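Local coordinates for protein transcription termination factor NusA (Planctomyces limnophilus, PDB 4MTN) that probably takes part in both transcription termination and antitermination, binding the core RNA polymerase and nascent RNA, at residues D252-L257 with K304-D309; V256-A261 with G277-L282. All blocks are in the same frame, centred on the assembly; numbering follows the deposited sequence.

Contact 1. Residues D252-L257 with K304-D309; sequences DSLQVL and KLVGWD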
ATOM      1  N   ASP A 252     -19.130 -13.295   5.341  1.00 60.92           N
ATOM      2  CA  ASP A 252     -18.705 -12.896   6.678  1.00 64.84           C
ATOM      3  C   ASP A 252     -18.226 -14.094   7.492  1.00 63.72           C
ATOM      4  O   ASP A 252     -17.516 -13.937   8.486  1.00 65.56           O
ATOM      5  CB  ASP A 252     -19.843 -12.180   7.409  1.00 71.61           C
ATOM      6  CG  ASP A 252     -20.216 -10.863   6.755  1.00 76.60           C
ATOM      7  OD1 ASP A 252     -19.307 -10.168   6.253  1.00 76.67           O
ATOM      8  OD2 ASP A 252     -21.419 -10.523   6.743  1.00 78.79           O
ATOM      9  N   SER A 253     -18.619 -15.289   7.065  1.00 63.59           N
ATOM     10  CA  SER A 253     -18.194 -16.518   7.724  1.00 64.21           C
ATOM     11  C   SER A 253     -16.946 -17.088   7.059  1.00 64.62           C
ATOM     12  O   SER A 253     -16.859 -17.145   5.833  1.00 66.64           O
ATOM     13  CB  SER A 253     -19.318 -17.554   7.707  1.00 65.18           C
ATOM     14  OG  SER A 253     -18.863 -18.805   8.198  1.00 70.00           O
ATOM     15  N   LEU A 254     -15.984 -17.509   7.872  1.00 63.92           N
ATOM     16  CA  LEU A 254     -14.744 -18.074   7.354  1.00 63.51           C
ATOM     17  C   LEU A 254     -14.946 -19.514   6.887  1.00 63.94           C
ATOM     18  O   LEU A 254     -14.118 -20.060   6.162  1.00 63.24           O
ATOM     19  CB  LEU A 254     -13.635 -18.012   8.409  1.00 66.78           C
ATOM     20  CG  LEU A 254     -12.960 -16.655   8.633  1.00 68.32           C
ATOM     21  CD1 LEU A 254     -13.811 -15.742   9.508  1.00 71.28           C
ATOM     22  CD2 LEU A 254     -11.574 -16.840   9.232  1.00 68.84           C
ATOM     23  N   GLN A 255     -16.051 -20.124   7.302  1.00 64.34           N
ATOM     24  CA  GLN A 255     -16.391 -21.468   6.852  1.00 65.96           C
ATOM     25  C   GLN A 255     -16.822 -21.440   5.389  1.00 67.14           C
ATOM     26  O   GLN A 255     -16.855 -22.470   4.717  1.00 73.32           O
ATOM     27  CB  GLN A 255     -17.498 -22.065   7.724  1.00 69.10           C
ATOM     28  CG  GLN A 255     -17.096 -22.279   9.173  1.00 71.79           C
ATOM     29  CD  GLN A 255     -16.004 -23.320   9.328  1.00 73.94           C
ATOM     30  OE1 GLN A 255     -15.875 -24.229   8.508  1.00 75.55           O
ATOM     31  NE2 GLN A 255     -15.207 -23.190  10.384  1.00 73.14           N
ATOM     32  N   VAL A 256     -17.148 -20.245   4.911  1.00 62.06           N
ATOM     33  CA  VAL A 256     -17.558 -20.033   3.529  1.00 59.29           C
ATOM     34  C   VAL A 256     -16.451 -19.339   2.744  1.00 58.88           C
ATOM     35  O   VAL A 256     -15.973 -19.858   1.736  1.00 62.19           O
ATOM     36  CB  VAL A 256     -18.848 -19.198   3.440  1.00 59.09           C
ATOM     37  CG1 VAL A 256     -19.275 -19.045   1.988  1.00 57.75           C
ATOM     38  CG2 VAL A 256     -19.953 -19.844   4.260  1.00 57.36           C
ATOM     39  N   LEU A 257     -16.085 -18.143   3.195  1.00 55.62           N
ATOM     40  CA  LEU A 257     -15.074 -17.318   2.538  1.00 55.56           C
ATOM     41  C   LEU A 257     -13.752 -18.036   2.263  1.00 55.80           C
ATOM     42  O   LEU A 257     -13.195 -17.912   1.172  1.00 56.47           O
ATOM     43  CB  LEU A 257     -14.801 -16.068   3.377  1.00 52.33           C
ATOM     44  CG  LEU A 257     -13.725 -15.126   2.838  1.00 49.33           C
ATOM     45  CD1 LEU A 257     -14.111 -14.597   1.464  1.00 45.61           C
ATOM     46  CD2 LEU A 257     -13.481 -13.983   3.810  1.00 50.58           C
ATOM     47  N   LYS A 304      -4.053 -13.214   2.251  1.00 47.99           N
ATOM     48  CA  LYS A 304      -4.274 -11.775   2.155  1.00 51.76           C
ATOM     49  C   LYS A 304      -5.757 -11.448   2.024  1.00 54.28           C
ATOM     50  O   LYS A 304      -6.257 -10.515   2.652  1.00 57.52           O
ATOM     51  CB  LYS A 304      -3.521 -11.183   0.961  1.00 55.49           C
ATOM     52  CG  LYS A 304      -2.035 -10.966   1.165  1.00 61.45           C
ATOM     53  CD  LYS A 304      -1.536  -9.856   0.247  1.00 66.21           C
ATOM     54  CE  LYS A 304      -0.026  -9.877   0.095  1.00 72.10           C
ATOM     55  NZ  LYS A 304       0.423 -11.007  -0.765  1.00 77.87           N
ATOM     56  N   LEU A 305      -6.452 -12.225   1.198  1.00 51.51           N
ATOM     57  CA  LEU A 305      -7.866 -11.996   0.921  1.00 48.71           C
ATOM     58  C   LEU A 305      -8.722 -12.192   2.168  1.00 48.88           C
ATOM     59  O   LEU A 305      -9.598 -11.379   2.466  1.00 52.80           O
ATOM     60  CB  LEU A 305      -8.344 -12.930  -0.192  1.00 44.27           C
ATOM     61  CG  LEU A 305      -9.697 -12.603  -0.823  1.00 42.46           C
ATOM     62  CD1 LEU A 305      -9.601 -11.326  -1.639  1.00 44.53           C
ATOM     63  CD2 LEU A 305     -10.180 -13.759  -1.682  1.00 44.78           C
ATOM     64  N   VAL A 306      -8.460 -13.273   2.893  1.00 46.57           N
ATOM     65  CA  VAL A 306      -9.211 -13.592   4.101  1.00 51.09           C
ATOM     66  C   VAL A 306      -8.783 -12.701   5.266  1.00 55.87           C
ATOM     67  O   VAL A 306      -9.620 -12.191   6.013  1.00 57.14           O
ATOM     68  CB  VAL A 306      -9.037 -15.075   4.490  1.00 55.94           C
ATOM     69  CG1 VAL A 306      -9.593 -15.340   5.880  1.00 59.69           C
ATOM     70  CG2 VAL A 306      -9.711 -15.972   3.462  1.00 59.35           C
ATOM     71  N   GLY A 307      -7.476 -12.506   5.409  1.00 56.15           N
ATOM     72  CA  GLY A 307      -6.942 -11.703   6.493  1.00 56.33           C
ATOM     73  C   GLY A 307      -6.410 -12.563   7.622  1.00 59.90           C
ATOM     74  O   GLY A 307      -6.109 -12.068   8.709  1.00 57.98           O
ATOM     75  N   TRP A 308      -6.301 -13.861   7.359  1.00 63.32           N
ATOM     76  CA  TRP A 308      -5.748 -14.802   8.325  1.00 65.76           C
ATOM     77  C   TRP A 308      -4.558 -15.538   7.724  1.00 65.71           C
ATOM     78  O   TRP A 308      -4.215 -15.333   6.559  1.00 64.67           O
ATOM     79  CB  TRP A 308      -6.812 -15.805   8.774  1.00 66.76           C
ATOM     80  CG  TRP A 308      -7.861 -15.228   9.678  1.00 71.41           C
ATOM     81  CD1 TRP A 308      -8.704 -14.193   9.400  1.00 72.24           C
ATOM     82  CD2 TRP A 308      -8.190 -15.670  11.001  1.00 75.93           C
ATOM     83  NE1 TRP A 308      -9.533 -13.955  10.471  1.00 74.25           N
ATOM     84  CE2 TRP A 308      -9.238 -14.849  11.467  1.00 77.76           C
ATOM     85  CE3 TRP A 308      -7.699 -16.676  11.838  1.00 77.07           C
ATOM     86  CZ2 TRP A 308      -9.801 -15.003  12.732  1.00 80.14           C
ATOM     87  CZ3 TRP A 308      -8.261 -16.829  13.094  1.00 79.42           C
ATOM     88  CH2 TRP A 308      -9.300 -15.997  13.528  1.00 80.50           C
ATOM     89  N   ASP A 309      -3.934 -16.400   8.519  1.00 65.43           N
ATOM     90  CA  ASP A 309      -2.834 -17.222   8.035  1.00 67.52           C
ATOM     91  C   ASP A 309      -3.335 -18.630   7.742  1.00 68.83           C
ATOM     92  O   ASP A 309      -3.768 -19.344   8.644  1.00 70.44           O
ATOM     93  CB  ASP A 309      -1.692 -17.258   9.051  1.00 73.63           C
ATOM     94  CG  ASP A 309      -0.571 -18.191   8.635  1.00 78.01           C
ATOM     95  OD1 ASP A 309       0.168 -17.849   7.687  1.00 79.01           O
ATOM     96  OD2 ASP A 309      -0.426 -19.264   9.258  1.00 79.69           O
TER

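Contact 2. Residues V256-A261 with G277-L282; sequences VLVPNA and GRVLVL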
ATOM      1  N   VAL A 256     -17.148 -20.245   4.911  1.00 62.06           N
ATOM      2  CA  VAL A 256     -17.558 -20.033   3.529  1.00 59.29           C
ATOM      3  C   VAL A 256     -16.451 -19.339   2.744  1.00 58.88           C
ATOM      4  O   VAL A 256     -15.973 -19.858   1.736  1.00 62.19           O
ATOM      5  CB  VAL A 256     -18.848 -19.198   3.440  1.00 59.09           C
ATOM      6  CG1 VAL A 256     -19.275 -19.045   1.988  1.00 57.75           C
ATOM      7  CG2 VAL A 256     -19.953 -19.844   4.260  1.00 57.36           C
ATOM      8  N   LEU A 257     -16.085 -18.143   3.195  1.00 55.62           N
ATOM      9  CA  LEU A 257     -15.074 -17.318   2.538  1.00 55.56           C
ATOM     10  C   LEU A 257     -13.752 -18.036   2.263  1.00 55.80           C
ATOM     11  O   LEU A 257     -13.195 -17.912   1.172  1.00 56.47           O
ATOM     12  CB  LEU A 257     -14.801 -16.068   3.377  1.00 52.33           C
ATOM     13  CG  LEU A 257     -13.725 -15.126   2.838  1.00 49.33           C
ATOM     14  CD1 LEU A 257     -14.111 -14.597   1.464  1.00 45.61           C
ATOM     15  CD2 LEU A 257     -13.481 -13.983   3.810  1.00 50.58           C
ATOM     16  N   VAL A 258     -13.246 -18.778   3.245  1.00 56.27           N
ATOM     17  CA  VAL A 258     -11.947 -19.433   3.096  1.00 56.95           C
ATOM     18  C   VAL A 258     -11.949 -20.528   2.016  1.00 56.14           C
ATOM     19  O   VAL A 258     -11.051 -20.546   1.176  1.00 59.75           O
ATOM     20  CB  VAL A 258     -11.447 -20.024   4.440  1.00 55.45           C
ATOM     21  CG1 VAL A 258     -10.231 -20.911   4.219  1.00 49.52           C
ATOM     22  CG2 VAL A 258     -11.129 -18.910   5.424  1.00 56.23           C
ATOM     23  N   PRO A 259     -12.947 -21.439   2.021  1.00 57.76           N
ATOM     24  CA  PRO A 259     -12.975 -22.381   0.894  1.00 58.94           C
ATOM     25  C   PRO A 259     -13.127 -21.688  -0.461  1.00 55.92           C
ATOM     26  O   PRO A 259     -12.586 -22.168  -1.457  1.00 58.35           O
ATOM     27  CB  PRO A 259     -14.199 -23.250   1.193  1.00 53.08           C
ATOM     28  CG  PRO A 259     -14.338 -23.196   2.666  1.00 53.58           C
ATOM     29  CD  PRO A 259     -13.944 -21.801   3.048  1.00 60.34           C
ATOM     30  N   ASN A 260     -13.852 -20.574  -0.487  1.00 51.32           N
ATOM     31  CA  ASN A 260     -14.014 -19.789  -1.706  1.00 53.69           C
ATOM     32  C   ASN A 260     -12.691 -19.206  -2.189  1.00 56.27           C
ATOM     33  O   ASN A 260     -12.423 -19.158  -3.390  1.00 57.85           O
ATOM     34  CB  ASN A 260     -15.023 -18.659  -1.483  1.00 55.66           C
ATOM     35  CG  ASN A 260     -16.446 -19.163  -1.356  1.00 59.14           C
ATOM     36  OD1 ASN A 260     -16.691 -20.370  -1.332  1.00 62.28           O
ATOM     37  ND2 ASN A 260     -17.395 -18.238  -1.272  1.00 57.59           N
ATOM     38  N   ALA A 261     -11.867 -18.763  -1.244  1.00 55.70           N
ATOM     39  CA  ALA A 261     -10.579 -18.164  -1.567  1.00 52.10           C
ATOM     40  C   ALA A 261      -9.540 -19.231  -1.903  1.00 51.49           C
ATOM     41  O   ALA A 261      -8.525 -18.944  -2.536  1.00 46.67           O
ATOM     42  CB  ALA A 261     -10.095 -17.298  -0.411  1.00 52.51           C
ATOM     43  N   GLY A 277      -3.659 -16.648  15.170  1.00 56.88           N
ATOM     44  CA  GLY A 277      -4.219 -15.879  14.072  1.00 61.16           C
ATOM     45  C   GLY A 277      -4.151 -16.680  12.788  1.00 65.25           C
ATOM     46  O   GLY A 277      -3.865 -16.144  11.717  1.00 61.36           O
ATOM     47  N   ARG A 278      -4.420 -17.976  12.905  1.00 72.17           N
ATOM     48  CA  ARG A 278      -4.207 -18.911  11.810  1.00 74.16           C
ATOM     49  C   ARG A 278      -5.444 -19.753  11.517  1.00 77.66           C
ATOM     50  O   ARG A 278      -6.088 -20.268  12.429  1.00 83.46           O
ATOM     51  CB  ARG A 278      -3.019 -19.822  12.134  1.00 76.55           C
ATOM     52  CG  ARG A 278      -2.846 -21.003  11.196  1.00 81.22           C
ATOM     53  CD  ARG A 278      -1.817 -21.980  11.739  1.00 86.32           C
ATOM     54  NE  ARG A 278      -0.529 -21.339  11.985  1.00 88.28           N
ATOM     55  CZ  ARG A 278       0.479 -21.914  12.632  1.00 90.58           C
ATOM     56  NH1 ARG A 278       0.349 -23.146  13.106  1.00 92.51           N
ATOM     57  NH2 ARG A 278       1.616 -21.256  12.811  1.00 89.98           N
ATOM     58  N   VAL A 279      -5.776 -19.881  10.236  1.00 72.69           N
ATOM     59  CA  VAL A 279      -6.833 -20.789   9.811  1.00 69.97           C
ATOM     60  C   VAL A 279      -6.212 -22.085   9.306  1.00 69.61           C
ATOM     61  O   VAL A 279      -5.393 -22.073   8.387  1.00 70.39           O
ATOM     62  CB  VAL A 279      -7.716 -20.176   8.706  1.00 65.98           C
ATOM     63  CG1 VAL A 279      -8.643 -21.230   8.119  1.00 65.06           C
ATOM     64  CG2 VAL A 279      -8.516 -19.006   9.254  1.00 64.08           C
ATOM     65  N   LEU A 280      -6.595 -23.201   9.915  1.00 70.68           N
ATOM     66  CA  LEU A 280      -6.061 -24.497   9.523  1.00 75.58           C
ATOM     67  C   LEU A 280      -6.975 -25.172   8.505  1.00 76.57           C
ATOM     68  O   LEU A 280      -8.103 -25.548   8.819  1.00 79.05           O
ATOM     69  CB  LEU A 280      -5.875 -25.392  10.749  1.00 79.48           C
ATOM     70  CG  LEU A 280      -5.047 -26.661  10.551  1.00 81.91           C
ATOM     71  CD1 LEU A 280      -3.653 -26.315  10.051  1.00 83.22           C
ATOM     72  CD2 LEU A 280      -4.973 -27.454  11.845  1.00 83.06           C
ATOM     73  N   VAL A 281      -6.475 -25.322   7.281  1.00 72.58           N
ATOM     74  CA  VAL A 281      -7.265 -25.885   6.194  1.00 71.23           C
ATOM     75  C   VAL A 281      -6.841 -27.314   5.868  1.00 71.37           C
ATOM     76  O   VAL A 281      -5.687 -27.565   5.518  1.00 70.79           O
ATOM     77  CB  VAL A 281      -7.156 -25.019   4.923  1.00 69.10           C
ATOM     78  CG1 VAL A 281      -7.762 -25.740   3.730  1.00 70.23           C
ATOM     79  CG2 VAL A 281      -7.833 -23.673   5.140  1.00 67.54           C
ATOM     80  N   LEU A 282      -7.782 -28.246   5.987  1.00 71.05           N
ATOM     81  CA  LEU A 282      -7.518 -29.652   5.698  1.00 72.74           C
ATOM     82  C   LEU A 282      -7.850 -29.994   4.248  1.00 76.06           C
ATOM     83  O   LEU A 282      -8.962 -29.748   3.776  1.00 73.92           O
ATOM     84  CB  LEU A 282      -8.307 -30.550   6.650  1.00 74.21           C
ATOM     85  CG  LEU A 282      -7.848 -30.498   8.107  1.00 73.55           C
ATOM     86  CD1 LEU A 282      -8.705 -31.400   8.978  1.00 77.72           C
ATOM     87  CD2 LEU A 282      -6.382 -30.885   8.208  1.00 72.03           C
TER

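Contact 1. Residues D252-L257 with K304-D309
Leu254 sets a methyl group over the indole of Trp308, a CH-pi contact in the second, type II KH domain of NusA, where helix 254-261 packs beside the end of helix 297-306. The leucine crosses the indole at about a right angle, and its CD2 carbon stands 3.7 Å from the centroid of the five-membered ring, only 9° off the ring normal. Its closest ring atom is Trp308 NE1, also 3.7 Å from Leu254 CD2, yet the approach is over the face and the N-H takes no part in it. With chi1 at -77°, CG of Leu254 lies beside the backbone N and opposite the carbonyl carbon, which directs the branched end across to the tryptophan.

Val306 fills the neighbouring position with its two methyls divided between two leucines. CG1 meets the same methyl that rides on the indole, 4.2 Å from Leu254 CD2, while CG2 lies 4.1 Å from CG of the buried Leu257. That second pair runs alongside, the leucine and valine side chains pointing in opposite directions as they pass. Between Val306 and Trp308 the chain leaves the helix at Gly307, whose positive phi of 101° turns it toward strand 309-313.

No hydrogen bond joins the two segments, so the grip is wholly apolar. Polar order belongs to the start of helix 254-261: Ser253 O receives both Val256 N and Leu257 N, and the N-cap Ser253 OG accepts from Gln255 N at 3.2 Å.

Contact 2. Residues V256-A261 with G277-L282
Leu257 O accepts from Ala261 N at 2.9 Å, a helical bond that spans the turn carrying Val258, the one residue of 256-261 to reach Val279 and Val281. In the type II KH fold this is the first helix of the domain laid against its three-stranded sheet, here against the central strand, 278-282. Pro259, next in the chain after Val258, has no N-H to offer the preceding turn, and the helix is kinked there; Asn260 N still pairs with Val256 O at 3.2 Å.

Val258 meets the strand with a single methyl. Its CG1 is anti to the backbone N (chi1 170°) and comes within 3.8 Å of Val281 CG2, the two side chains passing in opposite directions. The same CG1 lies 4.2 Å from Val279 CG1, so one methyl touches two residues on the same face of the strand. All three valines are buried.

The strand itself is fixed by neighbours on both edges, pairing antiparallel with 269-273 and parallel with 309-313. Gly277 and Arg278 form a G1 beta bulge opposite the end of strand 269-273, and Arg278 makes a salt bridge with Asp353 through NH2. On the helix, Val258 turns its other methyl to helix 297-306, with CG2 3.8 Å from Val306 CG2.

Contacts 1 and 2 lie with their centres about 6 Å apart and use neighbouring residues of helix 254-261, Leu254 and Leu257 in the first and Val258 in the second. They are two sides of one KH core: contact 1 joins the helix to helix 297-306, contact 2 to the sheet. Val279 closes the angle between them, its CG2 lying 3.6 Å from Trp308 CE3 and 3.7 Å from Leu254 CD2, on the same side of the indole plane as that leucine. Backbone pairing of Asp309 with Gly277 and Val279 joins the two second segments. In KH domains RNA typically binds at the GXXG loop just before the helix equivalent to 297-306; neither contact includes that loop.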